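Local coordinates for protein carboxylesterase SOBER1 (Arabidopsis thaliana, PDB 6AVX) that hydrolyses short-chain carboxylic esters and phosphatidylcholine, and restrains the hypersensitive response that the bacterial effector AvrBsT provokes, at residues A[105-110]-A[130-135]; A[154-159]-A[184-189]; A[26-31]-A[202-207]; A[8-13]-A[36-41]. The protein carries 1 engineered substitution. All blocks are in the same frame, centred on the assembly; numbering follows the deposited sequence.

From the N terminus, interaction 4 closes first, pairing the strand at 8-13 with the edge strand at 36-41. Segment 26-31 lies within that short loop but finds its partner only at 202-207, so interaction 3 crosses interaction 4 and spans most of the chain; F28 and W38 touch where the two meet. Interactions 1 and 2 follow in series within this span. Interaction 1 joins the nucleophile elbow to the end of strand 127-131, and interaction 2 pairs the last two strands. Interactions 4, 1 and 2 thus sample one parallel sheet from edge to edge, while interaction 3 ties the last helix to the loop before strand 37-39.

Interaction 1: A[105-110]-A[130-135]; sequences CGLSQG and VLSGWV
The nucleophile elbow of this alpha/beta hydrolase is tied to the next strand through L131, which both G106 and S108 grip by backbone bonds. L131 N donates to G106 O at 2.9 Å, and S108 N to L131 O at 2.8 Å, the latter with 175° at the hydrogen. Bonds running to both neighbours of L107 from the one residue L131 are the signature of parallel pairing. On the same sheet face the two leucines cross at about a right angle, L107 CD1 lying 4.0 Å from L131 CB.

S108, which is probably the nucleophile of the charge relay system, as in related hydrolases, has phi 60° and psi -115°, the strained turn that a GxSxG elbow makes between its strand (102-107) and helix (109-120). This helix is the crossover of the beta-alpha-beta unit that returns at strand 127-131. S108 CA approaches S132 O at 3.3 Å in a CA-H...O contact, and this buried carbonyl has no conventional hydrogen-bond partner. The S108 hydroxyl, anti to its own amide nitrogen, lies in the plane of the W134 indole at its edge, with OG 3.6 Å from CZ3; the side chain of H194 is close by. The six-membered part of the indole also reaches the start of the helix obliquely, W134 CH2 standing 3.5 Å from Q109 CA. The Q109 amide turns to S58 and W59.

Interaction 2: A[154-159]-A[184-189]; sequences ILWSHG and CEFKAY
W156, Y189 and H158 carry much of the contact between the last two strands of the parallel alpha/beta-hydrolase sheet, 154-159 and the edge strand 184-189. The register is regular, I154 facing C184 and G159 facing Y189, with the strand axes 17° apart. W156 sits at its middle and uses both backbone polar atoms: its N donates to E185 O at 2.8 Å, and its O accepts from K187 N at 2.7 Å.

With CG anti to the backbone nitrogen (chi1 -167°), the W156 indole leans beside F186, whose side chain takes the same kind of rotamer. The two rings are nearly parallel, 21° between planes, but slid apart with little overlap; the touch is made by W156 CD1 and F186 CE1 at 3.5 Å. On the same sheet face C184 SG packs against W156 CB.

H158 lies two residues on, its CB 3.9 Å from F186 CZ. Its imidazole is held flat by a bond lying in both ring planes, W156 NE1 to H158 ND1 at 3.1 Å. With ND1 accepting from W156 and NE2 bonded to V165 O, the ring is probably neutral with its proton on NE2; the H158 side chain lies near that of D162, the probable acid of the charge relay system.

On the opposite face, Y189 CE2 lies 3.9 Å from S157 CB, obliquely to the ring. One water bridges the two hydroxyls, 2.7 Å from S157 OG and 2.7 Å from Y189 OH.

Interaction 3: A[26-31]-A[202-207]; sequences TQFKSS and KYIESW
E205 reaches from helix 198-212, the last of the chain, to S30 in the loop before strand 37-39, a structural contact away from the active site; its fully stretched chain (chi1 177°) delivers the carboxylate to the loop backbone. OE2 of E205 accepts from S30 OG at 2.7 Å and S30 N at 3.0 Å. Both donors come from the same face of the carboxylate: the amide on the syn side but tilted from the plane, the hydroxyl from well above it. With OG between its N and carbonyl carbon (chi1 65°), the S30 hydroxyl lies beside the amide and both meet OE2.

E205 OE1 takes a hydrogen from a water at 2.6 Å; that water accepts from K29 N and, at 2.8 Å, from K202 NZ. K202 bends at chi2 and then runs straight, so that NZ also donates to Q27 O at 2.7 Å. Its charge probably helps to stabilise the carboxylate. F28 slides past E205 in the opposite direction, CD2 lying 3.5 Å from E205 CB, with ring and carboxylate planes 59° apart.

Through F28, which meets W38 edge-to-face, the loop leans on strand 37-39, while I204, on the helix's sheet-facing side, packs against A129 and L131.

Interaction 4: A[8-13]-A[36-41]; sequences ILWLHG and ASWLFP
I8 and W38 lie side by side on one face of the parallel strands of a beta-alpha-beta unit, pointing the same way, and the isoleucine spreads under the indole. I8 CD1 stands 3.9 Å from the centroid of the six-membered ring, 19° off its normal, a CH-pi contact over the face. CG2 of I8 meets the same face nearer the rim, 3.5 Å from W38 CZ3. The anti placement of CG1 to the carbonyl carbon (chi1 -53°) lets both branches serve the ring.

Backbone bonds set this register: S37 O accepts from I8 N, I8 O from L39 N at 2.9 Å, and L39 O from W10 N at 2.9 Å.

Further along, the W10 and F40 side chains meet at a slant. W10 CB presses over the F40 ring, 3.3 Å from CE1, while the ring planes, 26° apart, are too far slid for real stacking. On the other face the P41 ring stands across L9, with P41 CD 3.5 Å from L9 CD1. P41 O lies in the plane of the H12 imidazole at its edge, and a water bridges it to W10 O and H12 N. As in related esterases, the loop that begins at H12-G13 probably contributes to the oxyanion hole.

Strand 7-11 separates edge strand 37-39 from strand 102-107; L9, L11 and L39 pack on helix 75-94, and F40 on N21 of the crossover helix 18-21.

Interaction 1: A[105-110]-A[130-135]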
# COMPACT_ATOMS: atom_id res chain seq x y z
N CYS A 105 -4.52 -1.71 -1.40
CA CYS A 105 -4.48 -0.74 -0.32
C CYS A 105 -3.70 -1.33 0.83
O CYS A 105 -3.64 -2.55 0.99
CB CYS A 105 -5.88 -0.45 0.21
SG CYS A 105 -7.15 -0.05 -0.98
N GLY A 106 -3.15 -0.47 1.68
CA GLY A 106 -2.51 -1.01 2.87
C GLY A 106 -2.02 0.06 3.81
O GLY A 106 -1.78 1.22 3.43
N LEU A 107 -1.84 -0.35 5.06
CA LEU A 107 -1.38 0.51 6.15
C LEU A 107 0.09 0.26 6.46
O LEU A 107 0.49 -0.88 6.74
CB LEU A 107 -2.19 0.23 7.41
CG LEU A 107 -1.78 1.03 8.65
CD1 LEU A 107 -1.98 2.53 8.45
CD2 LEU A 107 -2.53 0.54 9.88
N SER A 108 0.88 1.33 6.48
CA SER A 108 2.24 1.35 7.00
C SER A 108 3.10 0.37 6.21
O SER A 108 3.28 0.57 5.02
CB SER A 108 2.24 1.16 8.51
OG SER A 108 3.51 1.53 9.01
N GLN A 109 3.60 -0.70 6.83
CA GLN A 109 4.34 -1.69 6.06
C GLN A 109 3.52 -2.18 4.86
O GLN A 109 4.06 -2.37 3.76
CB GLN A 109 4.70 -2.87 6.96
CG GLN A 109 5.61 -3.88 6.30
CD GLN A 109 5.78 -5.13 7.11
OE1 GLN A 109 4.81 -5.76 7.52
NE2 GLN A 109 7.02 -5.50 7.35
N GLY A 110 2.22 -2.37 5.04
CA GLY A 110 1.37 -2.79 3.95
C GLY A 110 1.14 -1.70 2.92
O GLY A 110 0.85 -2.00 1.75
N VAL A 130 -2.17 4.08 -0.41
CA VAL A 130 -1.15 3.94 0.62
C VAL A 130 -1.61 4.72 1.84
O VAL A 130 -1.93 5.91 1.72
CB VAL A 130 0.19 4.49 0.10
CG1 VAL A 130 1.24 4.48 1.20
CG2 VAL A 130 0.66 3.72 -1.14
N LEU A 131 -1.63 4.08 3.00
CA LEU A 131 -1.97 4.76 4.25
C LEU A 131 -0.73 4.75 5.12
O LEU A 131 -0.27 3.69 5.55
CB LEU A 131 -3.14 4.10 4.97
CG LEU A 131 -4.52 4.17 4.30
CD1 LEU A 131 -4.66 3.16 3.16
CD2 LEU A 131 -5.60 3.94 5.33
N SER A 132 -0.16 5.92 5.36
CA SER A 132 0.93 6.06 6.32
C SER A 132 2.11 5.15 5.99
O SER A 132 2.74 4.57 6.87
CB SER A 132 0.44 5.82 7.74
OG SER A 132 -0.72 6.61 7.99
N GLY A 133 2.42 5.04 4.70
CA GLY A 133 3.50 4.21 4.24
C GLY A 133 4.78 4.97 4.00
O GLY A 133 5.00 6.09 4.49
N TRP A 134 5.66 4.35 3.22
CA TRP A 134 6.94 4.93 2.86
C TRP A 134 7.38 4.30 1.55
O TRP A 134 6.79 3.32 1.10
CB TRP A 134 7.98 4.73 3.96
CG TRP A 134 8.37 3.30 4.23
CD1 TRP A 134 9.41 2.62 3.67
CD2 TRP A 134 7.77 2.40 5.16
NE1 TRP A 134 9.48 1.36 4.18
CE2 TRP A 134 8.50 1.20 5.12
CE3 TRP A 134 6.70 2.50 6.06
CZ2 TRP A 134 8.19 0.10 5.92
CZ3 TRP A 134 6.40 1.43 6.86
CH2 TRP A 134 7.15 0.24 6.80
N VAL A 135 8.41 4.87 0.93
CA VAL A 135 8.96 4.35 -0.31
C VAL A 135 9.97 3.27 0.04
O VAL A 135 11.00 3.59 0.65
CB VAL A 135 9.60 5.47 -1.15
CG1 VAL A 135 10.13 4.90 -2.46
CG2 VAL A 135 8.57 6.55 -1.44

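Interaction 2: A[154-159]-A[184-189]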
# COMPACT_ATOMS: atom_id res chain seq x y z
N ILE A 154 -2.18 6.64 -7.70
CA ILE A 154 -1.86 6.43 -6.29
C ILE A 154 -2.57 7.48 -5.47
O ILE A 154 -2.52 8.68 -5.80
CB ILE A 154 -0.34 6.51 -6.04
CG1 ILE A 154 0.43 5.52 -6.92
CG2 ILE A 154 -0.04 6.27 -4.58
CD1 ILE A 154 0.13 4.05 -6.68
N LEU A 155 -3.22 7.06 -4.40
CA LEU A 155 -3.73 7.96 -3.38
C LEU A 155 -2.94 7.69 -2.11
O LEU A 155 -3.01 6.58 -1.57
CB LEU A 155 -5.22 7.74 -3.13
CG LEU A 155 -5.79 8.51 -1.92
CD1 LEU A 155 -5.68 10.02 -2.12
CD2 LEU A 155 -7.21 8.12 -1.68
N TRP A 156 -2.20 8.67 -1.63
CA TRP A 156 -1.37 8.54 -0.44
C TRP A 156 -2.00 9.37 0.67
O TRP A 156 -2.16 10.58 0.50
CB TRP A 156 0.03 9.06 -0.73
CG TRP A 156 1.04 8.70 0.30
CD1 TRP A 156 1.07 9.07 1.61
CD2 TRP A 156 2.18 7.87 0.10
NE1 TRP A 156 2.16 8.52 2.23
CE2 TRP A 156 2.86 7.77 1.32
CE3 TRP A 156 2.69 7.18 -1.01
CZ2 TRP A 156 4.03 7.04 1.46
CZ3 TRP A 156 3.84 6.45 -0.87
CH2 TRP A 156 4.50 6.38 0.36
N SER A 157 -2.34 8.74 1.78
CA SER A 157 -2.94 9.38 2.94
C SER A 157 -1.93 9.30 4.08
O SER A 157 -1.37 8.23 4.31
CB SER A 157 -4.20 8.61 3.35
OG SER A 157 -5.18 8.65 2.32
N HIS A 158 -1.68 10.41 4.77
CA HIS A 158 -0.68 10.39 5.84
C HIS A 158 -1.08 11.39 6.92
O HIS A 158 -1.52 12.51 6.61
CB HIS A 158 0.71 10.74 5.31
CG HIS A 158 1.83 9.98 5.95
ND1 HIS A 158 2.61 9.09 5.24
CD2 HIS A 158 2.31 9.98 7.21
CE1 HIS A 158 3.52 8.58 6.05
NE2 HIS A 158 3.35 9.09 7.26
N GLY A 159 -0.88 10.99 8.17
CA GLY A 159 -1.14 11.87 9.29
C GLY A 159 0.04 12.77 9.55
O GLY A 159 1.19 12.34 9.56
N CYS A 184 0.18 10.88 -8.37
CA CYS A 184 -0.16 10.63 -6.98
C CYS A 184 -0.93 11.81 -6.42
O CYS A 184 -0.50 12.96 -6.56
CB CYS A 184 1.11 10.41 -6.18
SG CYS A 184 0.87 10.13 -4.43
N GLU A 185 -2.06 11.53 -5.79
CA GLU A 185 -2.74 12.49 -4.95
C GLU A 185 -2.28 12.26 -3.52
O GLU A 185 -2.36 11.13 -3.02
CB GLU A 185 -4.26 12.35 -4.99
CG GLU A 185 -4.92 13.39 -4.06
CD GLU A 185 -6.41 13.24 -3.85
OE1 GLU A 185 -7.09 12.49 -4.58
OE2 GLU A 185 -6.91 13.91 -2.91
N PHE A 186 -1.82 13.30 -2.85
CA PHE A 186 -1.39 13.20 -1.47
C PHE A 186 -2.43 13.88 -0.60
O PHE A 186 -2.80 15.05 -0.85
CB PHE A 186 -0.03 13.87 -1.31
CG PHE A 186 0.59 13.67 0.03
CD1 PHE A 186 1.42 12.60 0.30
CD2 PHE A 186 0.35 14.59 1.05
CE1 PHE A 186 2.00 12.45 1.56
CE2 PHE A 186 0.93 14.44 2.29
CZ PHE A 186 1.75 13.36 2.55
N LYS A 187 -2.94 13.17 0.39
CA LYS A 187 -3.98 13.66 1.28
C LYS A 187 -3.42 13.67 2.70
O LYS A 187 -3.22 12.61 3.30
CB LYS A 187 -5.22 12.77 1.19
CG LYS A 187 -6.43 13.29 1.93
CD LYS A 187 -6.93 14.59 1.32
CE LYS A 187 -8.21 15.05 1.99
NZ LYS A 187 -8.32 16.53 1.96
N ALA A 188 -3.15 14.87 3.22
CA ALA A 188 -2.66 15.02 4.58
C ALA A 188 -3.83 15.05 5.55
O ALA A 188 -4.89 15.62 5.24
CB ALA A 188 -1.86 16.32 4.73
N TYR A 189 -3.63 14.46 6.71
CA TYR A 189 -4.62 14.45 7.78
C TYR A 189 -4.04 15.19 8.98
O TYR A 189 -3.25 14.60 9.75
CB TYR A 189 -5.04 13.01 8.13
CG TYR A 189 -5.96 12.52 7.04
CD1 TYR A 189 -7.32 12.74 7.13
CD2 TYR A 189 -5.47 11.91 5.89
CE1 TYR A 189 -8.18 12.37 6.14
CE2 TYR A 189 -6.33 11.52 4.88
CZ TYR A 189 -7.68 11.76 5.01
OH TYR A 189 -8.58 11.41 4.04
O HOH W 1 -7.82 9.28 2.65

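Interaction 3: A[26-31]-A[202-207]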
# COMPACT_ATOMS: atom_id res chain seq x y z
N THR A 26 -16.29 -2.86 6.39
CA THR A 26 -17.59 -2.41 6.87
C THR A 26 -17.69 -0.90 6.95
O THR A 26 -18.79 -0.38 7.13
CB THR A 26 -17.96 -3.02 8.23
OG1 THR A 26 -17.16 -2.46 9.28
CG2 THR A 26 -17.78 -4.51 8.20
N GLN A 27 -16.58 -0.17 6.83
CA GLN A 27 -16.63 1.28 6.73
C GLN A 27 -16.89 1.76 5.31
O GLN A 27 -17.12 2.95 5.10
CB GLN A 27 -15.32 1.88 7.25
CG GLN A 27 -15.12 1.65 8.73
CD GLN A 27 -16.24 2.24 9.55
OE1 GLN A 27 -16.66 3.37 9.30
NE2 GLN A 27 -16.74 1.48 10.51
N PHE A 28 -16.85 0.86 4.33
CA PHE A 28 -17.13 1.18 2.94
C PHE A 28 -18.58 0.77 2.71
O PHE A 28 -18.88 -0.35 2.26
CB PHE A 28 -16.17 0.42 2.01
CG PHE A 28 -14.74 0.90 2.10
CD1 PHE A 28 -13.98 0.71 3.25
CD2 PHE A 28 -14.14 1.53 1.02
CE1 PHE A 28 -12.66 1.16 3.33
CE2 PHE A 28 -12.83 1.98 1.09
CZ PHE A 28 -12.09 1.79 2.25
N LYS A 29 -19.48 1.68 3.06
CA LYS A 29 -20.91 1.39 3.16
C LYS A 29 -21.70 1.79 1.92
O LYS A 29 -22.92 1.60 1.90
CB LYS A 29 -21.49 2.10 4.38
CG LYS A 29 -20.91 1.62 5.68
CD LYS A 29 -21.61 2.28 6.85
CE LYS A 29 -21.00 1.88 8.18
NZ LYS A 29 -21.22 0.46 8.51
N SER A 30 -21.06 2.31 0.89
CA SER A 30 -21.78 2.79 -0.28
C SER A 30 -22.39 1.65 -1.08
O SER A 30 -21.90 0.53 -1.10
CB SER A 30 -20.86 3.59 -1.19
OG SER A 30 -19.84 2.77 -1.73
N SER A 31 -23.47 1.98 -1.80
CA SER A 31 -24.00 1.04 -2.78
C SER A 31 -22.95 0.65 -3.81
O SER A 31 -22.86 -0.52 -4.21
CB SER A 31 -25.22 1.64 -3.48
OG SER A 31 -26.26 1.89 -2.56
N LYS A 202 -13.32 6.87 4.34
CA LYS A 202 -14.39 7.37 3.48
C LYS A 202 -13.81 8.10 2.27
O LYS A 202 -14.38 8.05 1.17
CB LYS A 202 -15.29 8.32 4.25
CG LYS A 202 -16.01 7.73 5.44
CD LYS A 202 -16.93 6.61 5.07
CE LYS A 202 -17.72 6.18 6.30
NZ LYS A 202 -18.63 5.05 6.00
N TYR A 203 -12.71 8.82 2.46
CA TYR A 203 -12.08 9.50 1.33
C TYR A 203 -11.51 8.50 0.33
O TYR A 203 -11.64 8.68 -0.89
CB TYR A 203 -10.99 10.41 1.84
CG TYR A 203 -10.50 11.41 0.83
CD1 TYR A 203 -11.20 12.60 0.63
CD2 TYR A 203 -9.36 11.20 0.07
CE1 TYR A 203 -10.77 13.53 -0.29
CE2 TYR A 203 -8.93 12.13 -0.85
CZ TYR A 203 -9.65 13.29 -1.03
OH TYR A 203 -9.23 14.23 -1.94
N ILE A 204 -10.89 7.42 0.83
CA ILE A 204 -10.46 6.35 -0.06
C ILE A 204 -11.64 5.77 -0.81
O ILE A 204 -11.57 5.52 -2.03
CB ILE A 204 -9.68 5.28 0.73
CG1 ILE A 204 -8.36 5.87 1.25
CG2 ILE A 204 -9.43 4.04 -0.14
CD1 ILE A 204 -7.77 5.10 2.40
N GLU A 205 -12.75 5.52 -0.11
CA GLU A 205 -13.95 4.99 -0.78
C GLU A 205 -14.39 5.92 -1.90
O GLU A 205 -14.71 5.47 -3.00
CB GLU A 205 -15.08 4.81 0.23
CG GLU A 205 -16.39 4.33 -0.42
CD GLU A 205 -17.48 4.08 0.58
OE1 GLU A 205 -17.57 4.87 1.55
OE2 GLU A 205 -18.21 3.09 0.43
N SER A 206 -14.43 7.22 -1.63
CA SER A 206 -14.84 8.18 -2.65
C SER A 206 -13.89 8.15 -3.85
O SER A 206 -14.32 8.29 -5.00
CB SER A 206 -14.91 9.58 -2.06
OG SER A 206 -15.93 9.66 -1.09
N TRP A 207 -12.58 8.02 -3.59
CA TRP A 207 -11.59 7.93 -4.65
C TRP A 207 -11.78 6.66 -5.48
O TRP A 207 -11.73 6.72 -6.71
CB TRP A 207 -10.21 8.00 -4.01
CG TRP A 207 -9.01 7.65 -4.85
CD1 TRP A 207 -8.33 8.45 -5.71
CD2 TRP A 207 -8.32 6.39 -4.83
NE1 TRP A 207 -7.25 7.75 -6.23
CE2 TRP A 207 -7.23 6.49 -5.71
CE3 TRP A 207 -8.52 5.20 -4.14
CZ2 TRP A 207 -6.34 5.43 -5.91
CZ3 TRP A 207 -7.64 4.15 -4.35
CH2 TRP A 207 -6.57 4.28 -5.22
O HOH W 2 -19.39 4.60 3.37

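Interaction 4: A[8-13]-A[36-41]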
# COMPACT_ATOMS: atom_id res chain seq x y z
N ILE A 8 -10.61 -5.67 -4.13
CA ILE A 8 -9.84 -4.80 -3.25
C ILE A 8 -8.98 -5.68 -2.36
O ILE A 8 -9.51 -6.46 -1.55
CB ILE A 8 -10.74 -3.88 -2.40
CG1 ILE A 8 -11.71 -3.11 -3.31
CG2 ILE A 8 -9.88 -2.94 -1.58
CD1 ILE A 8 -12.72 -2.25 -2.57
N LEU A 9 -7.67 -5.57 -2.52
CA LEU A 9 -6.69 -6.28 -1.71
C LEU A 9 -6.20 -5.31 -0.64
O LEU A 9 -5.73 -4.22 -0.97
CB LEU A 9 -5.53 -6.70 -2.61
CG LEU A 9 -4.41 -7.46 -1.92
CD1 LEU A 9 -4.93 -8.76 -1.37
CD2 LEU A 9 -3.24 -7.69 -2.85
N TRP A 10 -6.31 -5.69 0.63
CA TRP A 10 -5.87 -4.87 1.74
C TRP A 10 -4.70 -5.54 2.45
O TRP A 10 -4.83 -6.69 2.86
CB TRP A 10 -6.99 -4.65 2.76
CG TRP A 10 -6.57 -3.65 3.81
CD1 TRP A 10 -5.78 -3.88 4.89
CD2 TRP A 10 -6.88 -2.26 3.82
NE1 TRP A 10 -5.57 -2.70 5.58
CE2 TRP A 10 -6.24 -1.70 4.94
CE3 TRP A 10 -7.64 -1.43 3.00
CZ2 TRP A 10 -6.34 -0.34 5.26
CZ3 TRP A 10 -7.73 -0.08 3.32
CH2 TRP A 10 -7.10 0.44 4.44
N LEU A 11 -3.60 -4.81 2.63
CA LEU A 11 -2.37 -5.34 3.19
C LEU A 11 -2.12 -4.71 4.55
O LEU A 11 -1.91 -3.50 4.66
CB LEU A 11 -1.20 -5.04 2.25
CG LEU A 11 -1.39 -5.61 0.84
CD1 LEU A 11 -0.29 -5.18 -0.09
CD2 LEU A 11 -1.53 -7.13 0.86
N HIS A 12 -2.13 -5.54 5.60
CA HIS A 12 -1.98 -5.10 6.97
C HIS A 12 -0.56 -4.61 7.25
O HIS A 12 0.38 -4.82 6.48
CB HIS A 12 -2.35 -6.24 7.93
CG HIS A 12 -1.42 -7.42 7.88
ND1 HIS A 12 -0.16 -7.39 8.45
CD2 HIS A 12 -1.55 -8.64 7.32
CE1 HIS A 12 0.43 -8.56 8.25
NE2 HIS A 12 -0.38 -9.34 7.57
N GLY A 13 -0.39 -3.97 8.41
CA GLY A 13 0.89 -3.48 8.87
C GLY A 13 1.68 -4.50 9.69
O GLY A 13 1.25 -5.62 9.95
N ALA A 36 -18.12 -5.31 -3.90
CA ALA A 36 -16.69 -5.51 -4.04
C ALA A 36 -16.27 -6.81 -3.38
O ALA A 36 -16.79 -7.20 -2.32
CB ALA A 36 -15.93 -4.35 -3.41
N SER A 37 -15.31 -7.48 -4.00
CA SER A 37 -14.67 -8.66 -3.45
C SER A 37 -13.40 -8.21 -2.73
O SER A 37 -12.48 -7.70 -3.38
CB SER A 37 -14.31 -9.64 -4.56
OG SER A 37 -13.59 -10.75 -4.04
N TRP A 38 -13.36 -8.38 -1.43
CA TRP A 38 -12.22 -7.97 -0.62
C TRP A 38 -11.35 -9.18 -0.31
O TRP A 38 -11.84 -10.30 -0.17
CB TRP A 38 -12.69 -7.41 0.71
CG TRP A 38 -13.42 -6.13 0.63
CD1 TRP A 38 -14.73 -5.95 0.29
CD2 TRP A 38 -12.91 -4.84 0.92
NE1 TRP A 38 -15.05 -4.62 0.34
CE2 TRP A 38 -13.95 -3.91 0.75
CE3 TRP A 38 -11.67 -4.37 1.34
CZ2 TRP A 38 -13.79 -2.55 0.95
CZ3 TRP A 38 -11.51 -3.02 1.55
CH2 TRP A 38 -12.57 -2.12 1.36
N LEU A 39 -10.05 -8.93 -0.16
CA LEU A 39 -9.14 -9.96 0.32
C LEU A 39 -8.14 -9.34 1.28
O LEU A 39 -7.52 -8.32 0.98
CB LEU A 39 -8.41 -10.62 -0.85
CG LEU A 39 -7.59 -11.84 -0.46
CD1 LEU A 39 -8.48 -12.98 0.01
CD2 LEU A 39 -6.75 -12.28 -1.64
N PHE A 40 -8.03 -9.95 2.45
CA PHE A 40 -7.15 -9.49 3.52
C PHE A 40 -6.18 -10.63 3.84
O PHE A 40 -6.42 -11.41 4.77
CB PHE A 40 -7.96 -9.15 4.77
CG PHE A 40 -8.80 -7.90 4.65
CD1 PHE A 40 -8.38 -6.72 5.21
CD2 PHE A 40 -10.02 -7.91 3.97
CE1 PHE A 40 -9.14 -5.57 5.11
CE2 PHE A 40 -10.78 -6.75 3.89
CZ PHE A 40 -10.34 -5.60 4.45
N PRO A 41 -5.09 -10.75 3.09
CA PRO A 41 -4.11 -11.82 3.35
C PRO A 41 -3.33 -11.54 4.62
O PRO A 41 -3.36 -10.43 5.17
CB PRO A 41 -3.19 -11.77 2.12
CG PRO A 41 -3.25 -10.34 1.70
CD PRO A 41 -4.69 -9.93 1.93
O HOH W 3 -4.03 -7.76 5.22